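Local coordinates for protein cytochrome c-552 (PDB 1H1O) that transfers electrons in the periplasm as a high-potential cytochrome c that carries two haem groups, at residues Ile95-Ala100 with Gln139-Ile144; Gln115-Met120 with Asn162-Asn167; Gly124-Gly129 with Ala177-Ser182; Gln147-His152 with Ala171-Val176. All coordinates share one frame; numbering follows the deposited sequence.

Contact 1: Ile95-Ala100 with Gln139-Ile144; sequences IKHAGA and QRYGYI. With HEM (protoporphyrin IX containing Fe), chain D.
His97 and Tyr141 lie ring on ring, and this one pair makes most of the contact. The imidazole and phenol planes are only 9° from parallel and their centroids are 3.6 Å apart, an offset stack in which ND1 of His97 sits over the middle of the Tyr141 ring. The slide between the rings leaves the imidazole reaching back over the root of the tyrosine: Tyr141 CB stands over the His97 face, 3.2 Å from His97 NE2, while His97 CB makes the reciprocal CH-pi contact with the phenol. Tyr141 turns CG anti to its own nitrogen (chi1 174°), which carries the ring off the first turn of its helix toward the loop. The far end of the phenol is tied by water: one molecule lies 2.6 Å from Tyr141 OH and donates to Ala98 O at 2.8 Å. Were a leucine to stand at Tyr141, the flat surface under the imidazole would be gone, and His97 would probably be freer to turn while the bridging water lost one of its two partners here. Just before the helix, Gln139 OE1 accepts from Arg140 N on an in-plane lone pair, at 2.7 Å, and also from Arg34 N. Tyr143 OH is hydrogen-bonded to a propionate of the chain C haem and its ring lies beside the chain D haem, at the junction of two haem domains. The stack pins the loop between helices 73-85 and 100-109 to the start of helix 141-153, with Ala177 and Ala178 of helix 170-182 packed against its rings.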
# COMPACT_ATOMS: atom_id res chain seq x y z
N ILE A 95 6.16 -15.06 5.92
CA ILE A 95 7.01 -15.42 4.79
C ILE A 95 8.25 -14.56 4.86
O ILE A 95 8.15 -13.34 4.91
CB ILE A 95 6.30 -15.16 3.44
CG1 ILE A 95 4.90 -15.78 3.45
CG2 ILE A 95 7.11 -15.75 2.31
CD1 ILE A 95 4.04 -15.43 2.22
N LYS A 96 9.42 -15.20 4.86
CA LYS A 96 10.68 -14.48 4.94
C LYS A 96 11.08 -13.85 3.61
O LYS A 96 11.10 -14.52 2.57
CB LYS A 96 11.81 -15.43 5.36
CG LYS A 96 11.54 -16.25 6.62
CD LYS A 96 12.80 -17.04 6.99
CE LYS A 96 12.50 -18.17 7.97
NZ LYS A 96 11.69 -19.26 7.36
N HIS A 97 11.40 -12.56 3.65
CA HIS A 97 11.85 -11.85 2.45
C HIS A 97 13.23 -11.26 2.71
O HIS A 97 13.44 -10.54 3.68
CB HIS A 97 10.85 -10.74 2.07
CG HIS A 97 9.53 -11.27 1.60
ND1 HIS A 97 9.40 -12.02 0.45
CD2 HIS A 97 8.29 -11.19 2.14
CE1 HIS A 97 8.14 -12.38 0.30
NE2 HIS A 97 7.44 -11.89 1.31
N ALA A 98 14.18 -11.59 1.84
CA ALA A 98 15.55 -11.09 1.98
C ALA A 98 15.60 -9.58 1.86
O ALA A 98 14.79 -8.98 1.16
CB ALA A 98 16.44 -11.72 0.92
N GLY A 99 16.56 -8.97 2.56
CA GLY A 99 16.73 -7.53 2.50
C GLY A 99 16.11 -6.68 3.60
O GLY A 99 16.20 -5.46 3.52
N ALA A 100 15.49 -7.29 4.61
CA ALA A 100 14.86 -6.52 5.69
C ALA A 100 15.78 -5.43 6.25
O ALA A 100 15.38 -4.27 6.35
CB ALA A 100 14.41 -7.47 6.82
N GLN A 139 2.13 -4.50 5.14
CA GLN A 139 1.61 -4.62 3.80
C GLN A 139 2.32 -5.79 3.11
O GLN A 139 3.44 -6.16 3.50
CB GLN A 139 1.84 -3.33 3.02
CG GLN A 139 1.14 -3.29 1.66
CD GLN A 139 -0.30 -3.76 1.75
OE1 GLN A 139 -0.57 -4.97 1.72
NE2 GLN A 139 -1.23 -2.82 1.88
N ARG A 140 1.67 -6.37 2.11
CA ARG A 140 2.25 -7.50 1.38
C ARG A 140 3.49 -7.07 0.61
O ARG A 140 3.56 -5.96 0.07
CB ARG A 140 1.22 -8.10 0.42
CG ARG A 140 -0.11 -8.42 1.08
CD ARG A 140 -0.80 -9.61 0.42
NE ARG A 140 0.12 -10.74 0.31
CZ ARG A 140 -0.22 -11.94 -0.16
NH1 ARG A 140 -1.47 -12.17 -0.55
NH2 ARG A 140 0.69 -12.90 -0.24
N TYR A 141 4.45 -7.97 0.56
CA TYR A 141 5.72 -7.75 -0.09
C TYR A 141 5.59 -7.40 -1.58
O TYR A 141 6.08 -6.37 -2.06
CB TYR A 141 6.54 -9.02 0.09
CG TYR A 141 7.85 -9.06 -0.63
CD1 TYR A 141 8.93 -8.30 -0.21
CD2 TYR A 141 8.01 -9.90 -1.72
CE1 TYR A 141 10.16 -8.37 -0.86
CE2 TYR A 141 9.23 -9.98 -2.38
CZ TYR A 141 10.30 -9.22 -1.94
OH TYR A 141 11.49 -9.31 -2.61
N GLY A 142 4.91 -8.28 -2.32
CA GLY A 142 4.73 -8.05 -3.73
C GLY A 142 3.94 -6.78 -3.95
O GLY A 142 4.25 -6.02 -4.86
N TYR A 143 2.95 -6.53 -3.11
CA TYR A 143 2.15 -5.34 -3.29
C TYR A 143 2.98 -4.08 -3.21
O TYR A 143 2.81 -3.16 -4.02
CB TYR A 143 1.04 -5.26 -2.27
CG TYR A 143 0.18 -4.04 -2.49
CD1 TYR A 143 -0.75 -3.99 -3.53
CD2 TYR A 143 0.34 -2.91 -1.69
CE1 TYR A 143 -1.50 -2.83 -3.77
CE2 TYR A 143 -0.40 -1.76 -1.91
CZ TYR A 143 -1.32 -1.72 -2.95
OH TYR A 143 -2.05 -0.58 -3.14
N ILE A 144 3.88 -4.02 -2.23
CA ILE A 144 4.73 -2.85 -2.07
C ILE A 144 5.60 -2.66 -3.31
O ILE A 144 5.64 -1.58 -3.91
CB ILE A 144 5.61 -3.01 -0.82
CG1 ILE A 144 4.73 -2.97 0.42
CG2 ILE A 144 6.69 -1.91 -0.79
CD1 ILE A 144 5.45 -3.20 1.69
CHA HEM D . -6.58 -2.30 -3.85
CHB HEM D . -10.63 -1.35 -1.46
CHC HEM D . -12.72 -5.13 -3.59
CHD HEM D . -8.68 -6.15 -5.87
C1A HEM D . -7.50 -1.68 -3.00
C2A HEM D . -7.26 -0.49 -2.21
C3A HEM D . -8.41 -0.22 -1.53
C4A HEM D . -9.34 -1.26 -1.92
CMA HEM D . -8.73 0.90 -0.58
CAA HEM D . -5.97 0.29 -2.19
CBA HEM D . -5.05 -0.12 -1.02
CGA HEM D . -3.81 0.56 -0.96
O1A HEM D . -2.97 0.10 -0.11
O2A HEM D . -3.51 1.54 -1.68
C1B HEM D . -11.55 -2.30 -1.84
C2B HEM D . -12.92 -2.31 -1.37
C3B HEM D . -13.52 -3.37 -1.99
C4B HEM D . -12.51 -4.01 -2.81
CMB HEM D . -13.48 -1.30 -0.39
CAB HEM D . -14.96 -3.83 -1.90
CBB HEM D . -16.01 -2.79 -2.39
C1C HEM D . -11.81 -5.75 -4.38
C2C HEM D . -12.07 -6.92 -5.19
C3C HEM D . -10.91 -7.19 -5.84
C4C HEM D . -9.97 -6.21 -5.42
CMC HEM D . -13.41 -7.61 -5.23
CAC HEM D . -10.59 -8.30 -6.85
CBC HEM D . -11.53 -8.30 -8.09
C1D HEM D . -7.74 -5.19 -5.51
C2D HEM D . -6.39 -5.16 -6.06
C3D HEM D . -5.82 -4.07 -5.51
C4D HEM D . -6.80 -3.46 -4.61
CMD HEM D . -5.85 -6.16 -7.05
CAD HEM D . -4.47 -3.50 -5.75
CBD HEM D . -4.61 -2.76 -7.18
CGD HEM D . -3.70 -1.73 -7.46
O1D HEM D . -2.48 -1.99 -7.48
O2D HEM D . -4.09 -0.56 -7.75
NA HEM D . -8.76 -2.14 -2.81
NB HEM D . -11.31 -3.34 -2.72
NC HEM D . -10.50 -5.33 -4.54
ND HEM D . -7.96 -4.16 -4.64
FE HEM D . -9.62 -3.77 -3.66
O HOH W 1 13.65 -9.72 -1.27

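Contact 2: Gln115-Met120 with Asn162-Asn167; sequences QIPACM and NQIAKN. With HEM (protoporphyrin IX containing Fe), chain C.
The loop 115-120 passes the end of helix 159-165 with two close backbone approaches, Ile116 CA to Asn167 CA at 6.3 Å and Pro117 CA to Ile164 CA at 6.5 Å. Gln115 and Ile116 both face Val111, a geometry that fits a G1 beta bulge. Direct polar pairing between the two backbones is replaced by a water, which donates to Ile164 O at 2.8 Å, accepts from Asn167 N and reaches Gln115 O by a weak bond. Asn167 turns its side chain to the same loop, yet its OD1 meets Gln115 O at 3.4 Å, acceptor against acceptor, so this approach contributes no bond. Beside this wet patch lies an apolar one. Pro117 offers the CG corner of its ring to Ile164 CG1, 3.8 Å away, the two side chains meeting at a slant. With its CG2 branch anti to the backbone nitrogen, Ile164 lays that methyl over the haem of chain C, 3.5 Å above the meso carbon CHC, while CD1 reaches toward the CBC substituent. Ile116 sends its own CG2 to CBB of the same haem. Cys119 SG stands 2.4 Å from haem CAB, far too close for a non-bonded pair and consistent with the thioether predicted for the first cysteine of this CXXCH motif. The contact therefore lines the haem pocket at a face and along the rim beside it, joining the loop between helices 100-109 and 120-123 to helix 159-165; Phe107 of helix 100-109 backs Cys119, and Phe151 of helix 141-153 packs against Ala165.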
# COMPACT_ATOMS: atom_id res chain seq x y z
N GLN A 115 19.79 9.99 -3.64
CA GLN A 115 18.66 10.89 -3.52
C GLN A 115 17.35 10.16 -3.25
O GLN A 115 16.30 10.49 -3.81
CB GLN A 115 18.56 11.77 -4.76
CG GLN A 115 19.71 12.78 -4.84
CD GLN A 115 19.76 13.53 -6.14
OE1 GLN A 115 18.75 14.07 -6.60
NE2 GLN A 115 20.93 13.57 -6.75
N ILE A 116 17.43 9.16 -2.39
CA ILE A 116 16.26 8.39 -1.98
C ILE A 116 15.86 8.94 -0.62
O ILE A 116 16.61 8.82 0.35
CB ILE A 116 16.59 6.91 -1.85
CG1 ILE A 116 17.02 6.37 -3.21
CG2 ILE A 116 15.37 6.14 -1.33
CD1 ILE A 116 17.34 4.88 -3.22
N PRO A 117 14.67 9.55 -0.52
CA PRO A 117 14.16 10.13 0.72
C PRO A 117 13.95 9.10 1.81
O PRO A 117 13.66 7.93 1.53
CB PRO A 117 12.82 10.74 0.31
CG PRO A 117 12.90 10.86 -1.19
CD PRO A 117 13.67 9.65 -1.60
N ALA A 118 14.10 9.56 3.05
CA ALA A 118 13.88 8.69 4.20
C ALA A 118 12.36 8.53 4.27
O ALA A 118 11.65 9.48 4.61
CB ALA A 118 14.41 9.34 5.47
N CYS A 119 11.88 7.34 3.94
CA CYS A 119 10.45 7.02 3.91
C CYS A 119 9.68 7.39 5.15
O CYS A 119 8.55 7.85 5.07
CB CYS A 119 10.26 5.52 3.69
SG CYS A 119 11.47 4.79 2.59
N MET A 120 10.30 7.17 6.30
CA MET A 120 9.66 7.42 7.59
C MET A 120 9.16 8.83 7.80
O MET A 120 8.23 9.04 8.58
CB MET A 120 10.61 7.02 8.72
CG MET A 120 11.93 7.78 8.76
SD MET A 120 11.69 9.43 9.45
CE MET A 120 11.26 8.98 11.16
N ASN A 162 5.61 9.70 -7.09
CA ASN A 162 6.27 9.61 -8.39
C ASN A 162 7.66 10.23 -8.23
O ASN A 162 8.65 9.72 -8.75
CB ASN A 162 5.47 10.35 -9.47
CG ASN A 162 4.23 9.59 -9.88
OD1 ASN A 162 4.24 8.36 -9.92
ND2 ASN A 162 3.16 10.30 -10.20
N GLN A 163 7.73 11.32 -7.47
CA GLN A 163 9.02 11.95 -7.25
C GLN A 163 9.88 11.09 -6.34
O GLN A 163 11.04 10.85 -6.64
CB GLN A 163 8.83 13.34 -6.64
CG GLN A 163 8.48 14.40 -7.66
CD GLN A 163 9.59 14.61 -8.65
OE1 GLN A 163 9.38 14.50 -9.86
NE2 GLN A 163 10.79 14.91 -8.16
N ILE A 164 9.30 10.59 -5.25
CA ILE A 164 10.02 9.75 -4.31
C ILE A 164 10.57 8.46 -4.94
O ILE A 164 11.67 8.02 -4.61
CB ILE A 164 9.13 9.36 -3.09
CG1 ILE A 164 9.26 10.40 -1.97
CG2 ILE A 164 9.55 8.02 -2.53
CD1 ILE A 164 8.80 11.79 -2.34
N ALA A 165 9.82 7.85 -5.85
CA ALA A 165 10.26 6.59 -6.44
C ALA A 165 11.21 6.73 -7.62
O ALA A 165 11.78 5.75 -8.09
CB ALA A 165 9.04 5.77 -6.84
N LYS A 166 11.38 7.96 -8.09
CA LYS A 166 12.24 8.24 -9.23
C LYS A 166 13.58 7.50 -9.25
O LYS A 166 13.96 6.94 -10.27
CB LYS A 166 12.51 9.74 -9.32
CG LYS A 166 13.50 10.15 -10.40
CD LYS A 166 13.99 11.58 -10.18
CE LYS A 166 12.84 12.60 -10.18
NZ LYS A 166 13.30 14.01 -9.96
N ASN A 167 14.27 7.49 -8.12
CA ASN A 167 15.57 6.85 -8.05
C ASN A 167 15.63 5.48 -7.41
O ASN A 167 16.70 4.89 -7.32
CB ASN A 167 16.55 7.77 -7.33
CG ASN A 167 16.60 9.13 -7.93
OD1 ASN A 167 16.56 10.13 -7.23
ND2 ASN A 167 16.68 9.18 -9.25
CHA HEM C . 2.23 5.69 -0.78
CHB HEM C . 6.54 3.62 -0.45
CHC HEM C . 8.40 7.88 0.82
CHD HEM C . 4.10 9.90 0.54
C1A HEM C . 3.25 4.73 -0.80
C2A HEM C . 3.08 3.34 -1.17
C3A HEM C . 4.28 2.74 -1.07
C4A HEM C . 5.20 3.80 -0.65
CMA HEM C . 4.67 1.32 -1.34
CAA HEM C . 1.78 2.74 -1.58
CBA HEM C . 0.92 2.28 -0.41
CGA HEM C . -0.20 1.55 -0.77
O1A HEM C . -0.82 1.02 0.20
O2A HEM C . -0.60 1.42 -1.93
C1B HEM C . 7.42 4.62 -0.07
C2B HEM C . 8.83 4.41 0.08
C3B HEM C . 9.35 5.62 0.41
C4B HEM C . 8.26 6.55 0.49
CMB HEM C . 9.51 3.07 -0.13
CAB HEM C . 10.76 6.03 0.64
CBB HEM C . 11.73 5.63 -0.51
C1C HEM C . 7.41 8.80 0.88
C2C HEM C . 7.58 10.19 1.22
C3C HEM C . 6.35 10.74 1.11
C4C HEM C . 5.45 9.71 0.74
CMC HEM C . 8.92 10.80 1.58
CAC HEM C . 5.89 12.20 1.30
CBC HEM C . 6.72 13.23 0.47
C1D HEM C . 3.20 8.93 0.16
C2D HEM C . 1.78 9.19 -0.06
C3D HEM C . 1.26 8.02 -0.44
C4D HEM C . 2.37 7.03 -0.44
CMD HEM C . 1.12 10.53 0.11
CAD HEM C . -0.16 7.68 -0.82
CBD HEM C . -0.43 8.17 -2.31
CGD HEM C . -1.81 8.24 -2.63
O1D HEM C . -2.55 9.15 -2.11
O2D HEM C . -2.32 7.41 -3.43
NA HEM C . 4.54 5.00 -0.49
NB HEM C . 7.07 5.94 0.17
NC HEM C . 6.08 8.52 0.59
ND HEM C . 3.53 7.60 -0.08
FE HEM C . 5.31 6.77 0.07
O HOH W 2 14.11 8.86 -5.68

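Contact 3: Gly124-Gly129 with Ala177-Ser182; sequences GSDGQG and AAYLSS
Asp126 and Tyr179 meet through their polar ends, and a water bridges them. It donates to Asp126 OD2 at 2.6 Å and sits equally near Tyr179 OH, in the plane of the phenol at its edge. The two side chains meet obliquely, with the carboxylate and phenol planes 52° apart and Asp126 OD2 3.3 Å from Tyr179 OH. Both side chains extend with CG anti to the backbone nitrogen (chi1 -169° for Asp126, 173° for Tyr179), which brings their ends together although neither starts out pointing across the gap.

Alongside this polar pair, Leu180 CD1 approaches Gly127 CA at 4.6 Å. A beta carbon on Gly127 would crowd that methyl, and the residue's positive phi favours glycine as well. The loop is shaped by a turn in which Gly127 N donates to Gly124 O, and by backbone hydrogen bonds of Gly127 with Leu136 and Ala137. On the helix side, Tyr179 O takes two donors from Ser182, the backbone N and the hydroxyl; Ser182 OG lies 2.5 Å from Tyr179 O, tying Ser182 back to the helix backbone.

In the fold, the contact sets the loop that follows helix 120-123, the helix ending in His123, a predicted axial haem ligand, against the C-terminal helix 170-182. Lys104 and Phe107 of helix 100-109 touch Tyr179 and Leu180 respectively, while Ile144 of helix 141-153 packs on Leu180.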
# COMPACT_ATOMS: atom_id res chain seq x y z
N GLY A 124 5.86 7.50 8.70
CA GLY A 124 6.04 7.31 10.12
C GLY A 124 7.25 6.50 10.50
O GLY A 124 7.79 5.74 9.69
N SER A 125 7.64 6.65 11.76
CA SER A 125 8.78 5.97 12.34
C SER A 125 8.94 4.51 11.97
O SER A 125 10.06 4.02 11.85
CB SER A 125 8.71 6.08 13.86
OG SER A 125 9.38 4.99 14.45
N ASP A 126 7.83 3.80 11.81
CA ASP A 126 7.89 2.38 11.46
C ASP A 126 6.82 1.97 10.44
O ASP A 126 6.21 0.91 10.56
CB ASP A 126 7.77 1.52 12.73
CG ASP A 126 8.10 0.05 12.48
OD1 ASP A 126 7.30 -0.65 11.81
OD2 ASP A 126 9.16 -0.42 12.96
N GLY A 127 6.60 2.82 9.45
CA GLY A 127 5.63 2.51 8.43
C GLY A 127 4.18 2.48 8.86
O GLY A 127 3.35 1.89 8.16
N GLN A 128 3.84 3.12 9.97
CA GLN A 128 2.45 3.11 10.41
C GLN A 128 1.60 4.10 9.61
O GLN A 128 0.36 3.99 9.58
CB GLN A 128 2.35 3.43 11.91
CG GLN A 128 2.70 4.85 12.28
CD GLN A 128 4.14 5.02 12.74
OE1 GLN A 128 4.43 5.84 13.61
NE2 GLN A 128 5.06 4.27 12.14
N GLY A 129 2.27 5.05 8.96
CA GLY A 129 1.56 6.03 8.18
C GLY A 129 0.71 6.94 9.04
O GLY A 129 0.83 6.92 10.26
N ALA A 177 10.45 -3.36 0.66
CA ALA A 177 9.28 -4.22 0.73
C ALA A 177 9.48 -5.32 1.78
O ALA A 177 8.60 -5.56 2.61
CB ALA A 177 8.98 -4.86 -0.64
N ALA A 178 10.63 -5.98 1.72
CA ALA A 178 10.93 -7.04 2.68
C ALA A 178 10.75 -6.45 4.07
O ALA A 178 9.97 -6.96 4.87
CB ALA A 178 12.35 -7.54 2.49
N TYR A 179 11.44 -5.35 4.34
CA TYR A 179 11.34 -4.72 5.65
C TYR A 179 9.89 -4.41 6.05
O TYR A 179 9.40 -4.89 7.07
CB TYR A 179 12.20 -3.45 5.69
CG TYR A 179 12.00 -2.64 6.96
CD1 TYR A 179 11.40 -1.38 6.92
CD2 TYR A 179 12.36 -3.16 8.20
CE1 TYR A 179 11.16 -0.66 8.09
CE2 TYR A 179 12.13 -2.45 9.38
CZ TYR A 179 11.53 -1.20 9.31
OH TYR A 179 11.29 -0.51 10.47
N LEU A 180 9.21 -3.60 5.26
CA LEU A 180 7.84 -3.20 5.56
C LEU A 180 6.86 -4.36 5.77
O LEU A 180 6.03 -4.32 6.68
CB LEU A 180 7.31 -2.28 4.45
CG LEU A 180 7.39 -0.75 4.60
CD1 LEU A 180 8.22 -0.33 5.82
CD2 LEU A 180 7.98 -0.16 3.32
N SER A 181 6.94 -5.38 4.92
CA SER A 181 6.03 -6.51 5.03
C SER A 181 6.33 -7.39 6.23
O SER A 181 5.54 -8.27 6.58
CB SER A 181 6.07 -7.35 3.75
OG SER A 181 7.32 -7.98 3.59
N SER A 182 7.47 -7.16 6.86
CA SER A 182 7.83 -7.97 8.01
C SER A 182 7.34 -7.35 9.30
O SER A 182 7.39 -7.97 10.35
CB SER A 182 9.35 -8.15 8.08
OG SER A 182 9.98 -6.92 8.42
O HOH W 3 11.43 -1.67 12.83

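Contact 4: Gln147-His152 with Ala171-Val176; sequences QLTYFH and AQMKDV. With ZN (zinc ion), chain H; HEM (protoporphyrin IX containing Fe), chain C.
Met173 runs out straight from helix 170-182 and lies along Leu148, the two side chains sliding past each other in opposite directions. Leu148 CB meets Met173 CG at 3.6 Å, and Leu148 CD1 fits against the base of the same chain. Extended beyond CG (chi2 -179°), the methionine carries its methyl right to the facing helix, where CE stops 3.4 Å from Leu148 O. Thr149 and His152 both cross this rod at about a right angle: Thr149 OG1 stands 3.7 Å from Met173 SD, though its hydrogen bond goes to Ile145 O within its own helix, and His152 CB touches the methyl from the next turn. An alanine in place of Met173 would remove everything beyond CB, and would probably open a gap between the helices, leaving Leu148 and His152 without this apolar partner.

His152 also has two polar tasks. NE2 binds a zinc ion at 2.3 Å, while ND1 is hydrogen-bonded to Ala165 O, which should help to fix the rotation of the imidazole. Leu148 divides its branches: CD1 serves the methionine, and CD2 rests 3.6 Å from the meso carbon CHB of the chain C haem. Phe151 brings its edge to the porphyrin at C2A, and Val176 CG1 meets the CMB methyl. The axes of segments 147-152 and 171-176 pass 10.5 Å apart, their directions 139° apart, roughly antiparallel. Such helices, packed on each other through apolar side chains while lining one haem pocket, belong to the cytochrome c fold, here in its second domain.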
# COMPACT_ATOMS: atom_id res chain seq x y z
N GLN A 147 3.62 -1.43 -6.20
CA GLN A 147 3.27 -0.02 -6.15
C GLN A 147 4.50 0.85 -6.40
O GLN A 147 4.42 1.86 -7.07
CB GLN A 147 2.60 0.30 -4.82
CG GLN A 147 1.35 -0.55 -4.60
CD GLN A 147 0.41 -0.47 -5.78
OE1 GLN A 147 -0.11 -1.50 -6.26
NE2 GLN A 147 0.19 0.74 -6.27
N LEU A 148 5.66 0.45 -5.89
CA LEU A 148 6.85 1.23 -6.12
C LEU A 148 7.15 1.21 -7.62
O LEU A 148 7.61 2.19 -8.19
CB LEU A 148 8.02 0.67 -5.31
CG LEU A 148 7.86 0.99 -3.82
CD1 LEU A 148 9.01 0.37 -3.03
CD2 LEU A 148 7.82 2.52 -3.64
N THR A 149 6.85 0.09 -8.26
CA THR A 149 7.06 -0.04 -9.69
C THR A 149 6.13 0.93 -10.42
O THR A 149 6.54 1.64 -11.35
CB THR A 149 6.78 -1.47 -10.14
OG1 THR A 149 7.64 -2.36 -9.41
CG2 THR A 149 7.05 -1.64 -11.64
N TYR A 150 4.87 0.96 -10.00
CA TYR A 150 3.86 1.84 -10.60
C TYR A 150 4.22 3.32 -10.40
O TYR A 150 3.99 4.15 -11.27
CB TYR A 150 2.49 1.57 -9.98
CG TYR A 150 1.78 0.30 -10.42
CD1 TYR A 150 0.91 -0.35 -9.54
CD2 TYR A 150 1.91 -0.21 -11.71
CE1 TYR A 150 0.19 -1.46 -9.93
CE2 TYR A 150 1.19 -1.34 -12.12
CZ TYR A 150 0.33 -1.96 -11.21
OH TYR A 150 -0.41 -3.08 -11.54
N PHE A 151 4.76 3.63 -9.23
CA PHE A 151 5.17 5.00 -8.92
C PHE A 151 6.41 5.38 -9.72
O PHE A 151 6.52 6.49 -10.23
CB PHE A 151 5.49 5.13 -7.43
CG PHE A 151 4.27 5.17 -6.55
CD1 PHE A 151 3.24 6.05 -6.81
CD2 PHE A 151 4.20 4.39 -5.41
CE1 PHE A 151 2.15 6.16 -5.95
CE2 PHE A 151 3.11 4.50 -4.53
CZ PHE A 151 2.09 5.39 -4.81
N HIS A 152 7.34 4.44 -9.80
CA HIS A 152 8.57 4.64 -10.54
C HIS A 152 8.22 4.75 -12.01
O HIS A 152 8.79 5.54 -12.75
CB HIS A 152 9.50 3.46 -10.30
CG HIS A 152 10.85 3.63 -10.92
ND1 HIS A 152 11.80 4.50 -10.42
CD2 HIS A 152 11.39 3.07 -12.03
CE1 HIS A 152 12.87 4.46 -11.19
NE2 HIS A 152 12.65 3.60 -12.17
N ALA A 171 16.07 -3.50 -6.90
CA ALA A 171 16.72 -4.13 -5.76
C ALA A 171 16.31 -3.48 -4.43
O ALA A 171 15.99 -4.18 -3.47
CB ALA A 171 18.22 -4.06 -5.93
N GLN A 172 16.31 -2.14 -4.38
CA GLN A 172 15.93 -1.43 -3.17
C GLN A 172 14.44 -1.58 -2.89
O GLN A 172 14.02 -1.68 -1.73
CB GLN A 172 16.30 0.05 -3.29
CG GLN A 172 17.80 0.30 -3.41
CD GLN A 172 18.14 1.70 -3.92
OE1 GLN A 172 17.38 2.30 -4.68
NE2 GLN A 172 19.29 2.22 -3.50
N MET A 173 13.63 -1.60 -3.95
CA MET A 173 12.19 -1.78 -3.78
C MET A 173 11.96 -3.06 -3.00
O MET A 173 11.12 -3.12 -2.11
CB MET A 173 11.48 -1.92 -5.12
CG MET A 173 11.35 -0.65 -5.91
SD MET A 173 10.46 -0.98 -7.43
CE MET A 173 10.64 0.61 -8.26
N LYS A 174 12.73 -4.10 -3.34
CA LYS A 174 12.62 -5.39 -2.68
C LYS A 174 13.02 -5.29 -1.19
O LYS A 174 12.39 -5.88 -0.32
CB LYS A 174 13.51 -6.41 -3.39
CG LYS A 174 13.07 -6.74 -4.81
CD LYS A 174 14.01 -7.76 -5.44
CE LYS A 174 13.50 -8.26 -6.78
NZ LYS A 174 14.45 -9.24 -7.38
N ASP A 175 14.07 -4.52 -0.92
CA ASP A 175 14.51 -4.36 0.46
C ASP A 175 13.48 -3.63 1.27
O ASP A 175 13.06 -4.12 2.31
CB ASP A 175 15.84 -3.65 0.49
CG ASP A 175 16.90 -4.50 -0.13
OD1 ASP A 175 16.53 -5.66 -0.37
OD2 ASP A 175 18.04 -4.04 -0.38
N VAL A 176 13.05 -2.47 0.81
CA VAL A 176 12.05 -1.74 1.56
C VAL A 176 10.80 -2.61 1.70
O VAL A 176 10.18 -2.62 2.76
CB VAL A 176 11.72 -0.41 0.88
CG1 VAL A 176 10.75 0.38 1.74
CG2 VAL A 176 12.99 0.38 0.68
ZN ZN H . 13.72 3.39 -14.19
CHA HEM C . 2.23 5.69 -0.78
CHB HEM C . 6.54 3.62 -0.45
CHC HEM C . 8.40 7.88 0.82
CHD HEM C . 4.10 9.90 0.54
C1A HEM C . 3.25 4.73 -0.80
C2A HEM C . 3.08 3.34 -1.17
C3A HEM C . 4.28 2.74 -1.07
C4A HEM C . 5.20 3.80 -0.65
CMA HEM C . 4.67 1.32 -1.34
CAA HEM C . 1.78 2.74 -1.58
CBA HEM C . 0.92 2.28 -0.41
CGA HEM C . -0.20 1.55 -0.77
O1A HEM C . -0.82 1.02 0.20
O2A HEM C . -0.60 1.42 -1.93
C1B HEM C . 7.42 4.62 -0.07
C2B HEM C . 8.83 4.41 0.08
C3B HEM C . 9.35 5.62 0.41
C4B HEM C . 8.26 6.55 0.49
CMB HEM C . 9.51 3.07 -0.13
CAB HEM C . 10.76 6.03 0.64
CBB HEM C . 11.73 5.63 -0.51
C1C HEM C . 7.41 8.80 0.88
C2C HEM C . 7.58 10.19 1.22
C3C HEM C . 6.35 10.74 1.11
C4C HEM C . 5.45 9.71 0.74
CMC HEM C . 8.92 10.80 1.58
CAC HEM C . 5.89 12.20 1.30
CBC HEM C . 6.72 13.23 0.47
C1D HEM C . 3.20 8.93 0.16
C2D HEM C . 1.78 9.19 -0.06
C3D HEM C . 1.26 8.02 -0.44
C4D HEM C . 2.37 7.03 -0.44
CMD HEM C . 1.12 10.53 0.11
CAD HEM C . -0.16 7.68 -0.82
CBD HEM C . -0.43 8.17 -2.31
CGD HEM C . -1.81 8.24 -2.63
O1D HEM C . -2.55 9.15 -2.11
O2D HEM C . -2.32 7.41 -3.43
NA HEM C . 4.54 5.00 -0.49
NB HEM C . 7.07 5.94 0.17
NC HEM C . 6.08 8.52 0.59
ND HEM C . 3.53 7.60 -0.08
FE HEM C . 5.31 6.77 0.07

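The four contacts illustrate how a small helical domain varies its chemistry with depth. Contacts 1 and 2 are surface joints between a loop and a helix, the former an aromatic stack, the latter an apolar patch beside a water. Contact 3 is partly buried and pairs polar ends through water, whereas contact 4, also partly buried, is chiefly apolar and the one made by two helices. Contacts 1 and 4 share helix 141-153, contacts 3 and 4 share helix 170-182. Contacts 2 and 4 both line the chain C haem and touch each other directly; contact 1, through Tyr143, lies between the two haems.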